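Local coordinates for protein bacterial regulatory proteins, TetR family (Nitrosomonas europaea, PDB 3NI7) that probably binds DNA as a two-chain transcriptional regulator of the TetR family, through an N-terminal helix-turn-helix domain, at residues D10-H22 with R29-L41. Residues are numbered along the deposited sequence; the frame is centred on the assembly and turned at random.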
loop_
_atom_site.group_PDB
_atom_site.type_symbol
_atom_site.label_atom_id
_atom_site.label_comp_id
_atom_site.label_asym_id
_atom_site.label_seq_id
_atom_site.Cartn_x
_atom_site.Cartn_y
_atom_site.Cartn_z
ATOM N N ASP A 10 -24.451 14.514 8.490
ATOM C CA ASP A 10 -23.155 14.902 9.008
ATOM C C ASP A 10 -23.029 14.727 10.528
ATOM O O ASP A 10 -21.949 14.314 11.046
ATOM C CB ASP A 10 -22.889 16.352 8.637
ATOM C CG ASP A 10 -22.731 16.559 7.129
ATOM O OD1 ASP A 10 -22.759 15.565 6.342
ATOM O OD2 ASP A 10 -22.550 17.729 6.707
ATOM N N ALA A 11 -24.126 15.063 11.231
ATOM C CA ALA A 11 -24.204 14.906 12.670
ATOM C C ALA A 11 -24.082 13.435 13.072
ATOM O O ALA A 11 -23.488 13.097 14.105
ATOM C CB ALA A 11 -25.440 15.474 13.150
ATOM N N ILE A 12 -24.608 12.562 12.230
ATOM C CA ILE A 12 -24.447 11.128 12.444
ATOM C C ILE A 12 -22.961 10.808 12.367
ATOM O O ILE A 12 -22.381 10.276 13.293
ATOM C CB ILE A 12 -25.265 10.264 11.402
ATOM C CG1 ILE A 12 -26.763 10.460 11.593
ATOM C CG2 ILE A 12 -24.937 8.776 11.515
ATOM C CD1 ILE A 12 -27.548 10.268 10.293
ATOM N N VAL A 13 -22.332 11.167 11.265
ATOM C CA VAL A 13 -20.931 10.834 11.090
ATOM C C VAL A 13 -20.112 11.370 12.253
ATOM O O VAL A 13 -19.378 10.619 12.901
ATOM C CB VAL A 13 -20.358 11.375 9.770
ATOM C CG1 VAL A 13 -18.916 11.098 9.722
ATOM C CG2 VAL A 13 -21.024 10.703 8.571
ATOM N N ASP A 14 -20.276 12.653 12.548
ATOM C CA ASP A 14 -19.560 13.244 13.679
ATOM C C ASP A 14 -19.751 12.383 14.888
ATOM O O ASP A 14 -18.798 12.069 15.590
ATOM C CB ASP A 14 -20.080 14.632 13.994
ATOM C CG ASP A 14 -19.786 15.614 12.898
ATOM O OD1 ASP A 14 -18.990 15.297 11.990
ATOM O OD2 ASP A 14 -20.367 16.710 12.910
ATOM N N THR A 15 -20.995 12.007 15.122
ATOM C CA THR A 15 -21.347 11.302 16.336
ATOM C C THR A 15 -20.658 9.969 16.362
ATOM O O THR A 15 -20.045 9.577 17.361
ATOM C CB THR A 15 -22.862 11.110 16.415
ATOM O OG1 THR A 15 -23.438 12.380 16.751
ATOM C CG2 THR A 15 -23.251 10.037 17.459
ATOM N N ALA A 16 -20.768 9.287 15.240
ATOM C CA ALA A 16 -20.181 7.968 15.057
ATOM C C ALA A 16 -18.697 8.036 15.395
ATOM O O ALA A 16 -18.088 7.133 15.998
ATOM C CB ALA A 16 -20.337 7.559 13.632
ATOM N N VAL A 17 -18.108 9.123 14.955
ATOM C CA VAL A 17 -16.674 9.234 14.973
ATOM C C VAL A 17 -16.166 9.584 16.394
ATOM O O VAL A 17 -15.267 8.913 16.935
ATOM C CB VAL A 17 -16.267 10.184 13.878
ATOM C CG1 VAL A 17 -15.498 11.336 14.409
ATOM C CG2 VAL A 17 -15.534 9.416 12.856
ATOM N N GLU A 18 -16.804 10.563 17.022
ATOM C CA GLU A 18 -16.599 10.791 18.449
ATOM C C GLU A 18 -16.759 9.521 19.286
ATOM O O GLU A 18 -15.848 9.139 19.998
ATOM C CB GLU A 18 -17.502 11.909 18.920
ATOM C CG GLU A 18 -16.870 13.234 18.561
ATOM C CD GLU A 18 -17.832 14.371 18.313
ATOM O OE1 GLU A 18 -18.357 14.946 19.326
ATOM O OE2 GLU A 18 -18.029 14.686 17.097
ATOM N N LEU A 19 -17.881 8.827 19.153
ATOM C CA LEU A 19 -18.079 7.593 19.923
ATOM C C LEU A 19 -16.893 6.647 19.807
ATOM O O LEU A 19 -16.433 6.075 20.791
ATOM C CB LEU A 19 -19.301 6.806 19.433
ATOM C CG LEU A 19 -20.765 7.265 19.511
ATOM C CD1 LEU A 19 -21.706 6.301 18.793
ATOM C CD2 LEU A 19 -21.187 7.467 20.971
ATOM N N ALA A 20 -16.417 6.480 18.582
ATOM C CA ALA A 20 -15.275 5.602 18.302
ATOM C C ALA A 20 -14.045 6.048 19.082
ATOM O O ALA A 20 -13.343 5.253 19.707
ATOM C CB ALA A 20 -14.937 5.595 16.806
ATOM N N ALA A 21 -13.808 7.341 19.038
ATOM C CA ALA A 21 -12.701 7.896 19.757
ATOM C C ALA A 21 -12.707 7.401 21.196
ATOM O O ALA A 21 -11.780 6.746 21.636
ATOM C CB ALA A 21 -12.758 9.403 19.734
ATOM N N HIS A 22 -13.782 7.665 21.923
ATOM C CA HIS A 22 -13.815 7.353 23.367
ATOM C C HIS A 22 -13.709 5.867 23.618
ATOM O O HIS A 22 -13.236 5.441 24.666
ATOM C CB HIS A 22 -15.103 7.803 24.043
ATOM C CG HIS A 22 -15.391 9.251 23.889
ATOM N ND1 HIS A 22 -14.514 10.230 24.304
ATOM C CD2 HIS A 22 -16.459 9.893 23.372
ATOM C CE1 HIS A 22 -15.037 11.416 24.043
ATOM N NE2 HIS A 22 -16.215 11.239 23.475
ATOM N N ARG A 29 -21.878 0.920 17.607
ATOM C CA ARG A 29 -23.170 0.463 17.067
ATOM C C ARG A 29 -24.079 1.640 16.711
ATOM O O ARG A 29 -23.964 2.731 17.284
ATOM C CB ARG A 29 -23.890 -0.406 18.087
ATOM C CG ARG A 29 -23.166 -1.653 18.495
ATOM C CD ARG A 29 -22.981 -2.622 17.340
ATOM N NE ARG A 29 -22.063 -3.684 17.745
ATOM C CZ ARG A 29 -20.742 -3.562 17.838
ATOM N NH1 ARG A 29 -20.143 -2.416 17.525
ATOM N NH2 ARG A 29 -20.011 -4.602 18.239
ATOM N N LEU A 30 -24.981 1.404 15.764
ATOM C CA LEU A 30 -25.916 2.424 15.308
ATOM C C LEU A 30 -26.851 2.876 16.423
ATOM O O LEU A 30 -27.156 4.062 16.542
ATOM C CB LEU A 30 -26.732 1.905 14.123
ATOM C CG LEU A 30 -26.162 2.166 12.729
ATOM C CD1 LEU A 30 -24.986 3.125 12.798
ATOM C CD2 LEU A 30 -25.757 0.861 12.062
ATOM N N TYR A 31 -27.311 1.929 17.235
ATOM C CA TYR A 31 -28.229 2.255 18.317
ATOM C C TYR A 31 -27.577 3.262 19.250
ATOM O O TYR A 31 -28.224 4.192 19.728
ATOM C CB TYR A 31 -28.613 0.995 19.093
ATOM N N ASP A 32 -26.287 3.070 19.502
ATOM C CA ASP A 32 -25.536 3.974 20.361
ATOM C C ASP A 32 -25.504 5.371 19.750
ATOM O O ASP A 32 -25.619 6.370 20.459
ATOM C CB ASP A 32 -24.114 3.455 20.573
ATOM C CG ASP A 32 -24.059 2.277 21.524
ATOM O OD1 ASP A 32 -24.816 2.278 22.518
ATOM O OD2 ASP A 32 -23.262 1.348 21.279
ATOM N N ILE A 33 -25.346 5.436 18.431
ATOM C CA ILE A 33 -25.295 6.723 17.733
ATOM C C ILE A 33 -26.622 7.402 17.973
ATOM O O ILE A 33 -26.692 8.599 18.288
ATOM C CB ILE A 33 -25.069 6.556 16.205
ATOM C CG1 ILE A 33 -23.727 5.883 15.906
ATOM C CG2 ILE A 33 -25.103 7.895 15.539
ATOM C CD1 ILE A 33 -23.408 5.801 14.486
ATOM N N ALA A 34 -27.666 6.589 17.802
ATOM C CA ALA A 34 -29.078 6.981 18.040
ATOM C C ALA A 34 -29.187 7.544 19.446
ATOM O O ALA A 34 -29.754 8.633 19.665
ATOM C CB ALA A 34 -30.023 5.778 17.847
ATOM N N ALA A 35 -28.625 6.784 20.384
ATOM C CA ALA A 35 -28.764 7.085 21.792
ATOM C C ALA A 35 -28.036 8.409 21.983
ATOM O O ALA A 35 -28.663 9.360 22.445
ATOM C CB ALA A 35 -28.187 5.977 22.639
ATOM N N ARG A 36 -26.828 8.522 21.481
ATOM C CA ARG A 36 -26.063 9.713 21.613
ATOM C C ARG A 36 -26.734 10.911 21.031
ATOM O O ARG A 36 -26.560 11.994 21.507
ATOM C CB ARG A 36 -24.787 9.525 20.856
ATOM C CG ARG A 36 -23.572 9.832 21.642
ATOM C CD ARG A 36 -22.923 11.043 21.147
ATOM N NE ARG A 36 -21.563 10.978 21.608
ATOM C CZ ARG A 36 -20.546 11.657 21.123
ATOM N NH1 ARG A 36 -20.709 12.499 20.119
ATOM N NH2 ARG A 36 -19.376 11.483 21.685
ATOM N N LEU A 37 -27.432 10.763 19.940
ATOM C CA LEU A 37 -28.035 11.926 19.345
ATOM C C LEU A 37 -29.405 12.201 19.859
ATOM O O LEU A 37 -30.054 13.150 19.360
ATOM C CB LEU A 37 -28.162 11.690 17.874
ATOM C CG LEU A 37 -26.971 12.160 17.093
ATOM C CD1 LEU A 37 -26.844 11.279 15.900
ATOM C CD2 LEU A 37 -27.240 13.623 16.751
ATOM N N ALA A 38 -29.873 11.343 20.792
ATOM C CA ALA A 38 -31.235 11.384 21.328
ATOM C C ALA A 38 -32.258 11.248 20.190
ATOM O O ALA A 38 -33.245 11.983 20.166
ATOM C CB ALA A 38 -31.467 12.671 22.108
ATOM N N VAL A 39 -32.026 10.324 19.252
ATOM C CA VAL A 39 -33.052 9.949 18.247
ATOM C C VAL A 39 -33.205 8.430 18.149
ATOM O O VAL A 39 -32.419 7.678 18.745
ATOM C CB VAL A 39 -32.709 10.464 16.845
ATOM C CG1 VAL A 39 -32.594 11.973 16.847
ATOM C CG2 VAL A 39 -31.434 9.780 16.316
ATOM N N SER A 40 -34.213 7.987 17.390
ATOM C CA SER A 40 -34.530 6.557 17.252
ATOM C C SER A 40 -33.663 5.867 16.214
ATOM O O SER A 40 -33.389 6.426 15.162
ATOM C CB SER A 40 -35.931 6.427 16.755
ATOM O OG SER A 40 -35.963 7.085 15.521
ATOM N N LEU A 41 -33.298 4.621 16.473
ATOM C CA LEU A 41 -32.553 3.835 15.509
ATOM C C LEU A 41 -33.246 3.847 14.134
ATOM O O LEU A 41 -32.631 3.822 13.093
ATOM C CB LEU A 41 -32.402 2.423 16.036
ATOM C CG LEU A 41 -31.459 1.490 15.298
ATOM C CD1 LEU A 41 -30.131 2.166 14.879
ATOM C CD2 LEU A 41 -31.181 0.260 16.160
#
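Ile-33 is one of two knobs in this interface, set into a hole on helix 7-22 formed by Ile-12, Thr-15, Ala-16 and Leu-19. Its two branches divide the work: CD1 rests on Ala-16 CB at 3.6 Å, while CG2 turns to the Thr-15 methyl and to Ile-12 CG2. Ile-12 also touches Ile-44 and Leu-54. Thr-15 shows how a polar residue can serve an apolar seam: its hydroxyl bonds back to Ala-11 O (OG1 to O, 2.7 Å) under Leu-37, and chi1 -74° sets OG1 beside the backbone N and sends CG2 toward Ile-33 and Arg-36. A serine here would probably leave Ile-33 CG2 and the Arg-36 chain without their methyl neighbour, opening a gap. Against this buried seam, the exposed side is polar and more loosely bonded. Arg-36, the second knob, runs alongside Leu-19 in the opposite sense, its CG 3.4 Å from Leu-19 CD2, to a salt bridge with Glu-18 whose hydrogen bond, Arg-36 NH1 to Glu-18 OE1 at 3.5 Å, is weak; NH2 lies at the edge of the His-22 ring. The axes of 10-22 and 30-36 lie 108° apart, the first helix of a TetR-type DNA-binding domain packed across the opening helix of its predicted helix-turn-helix.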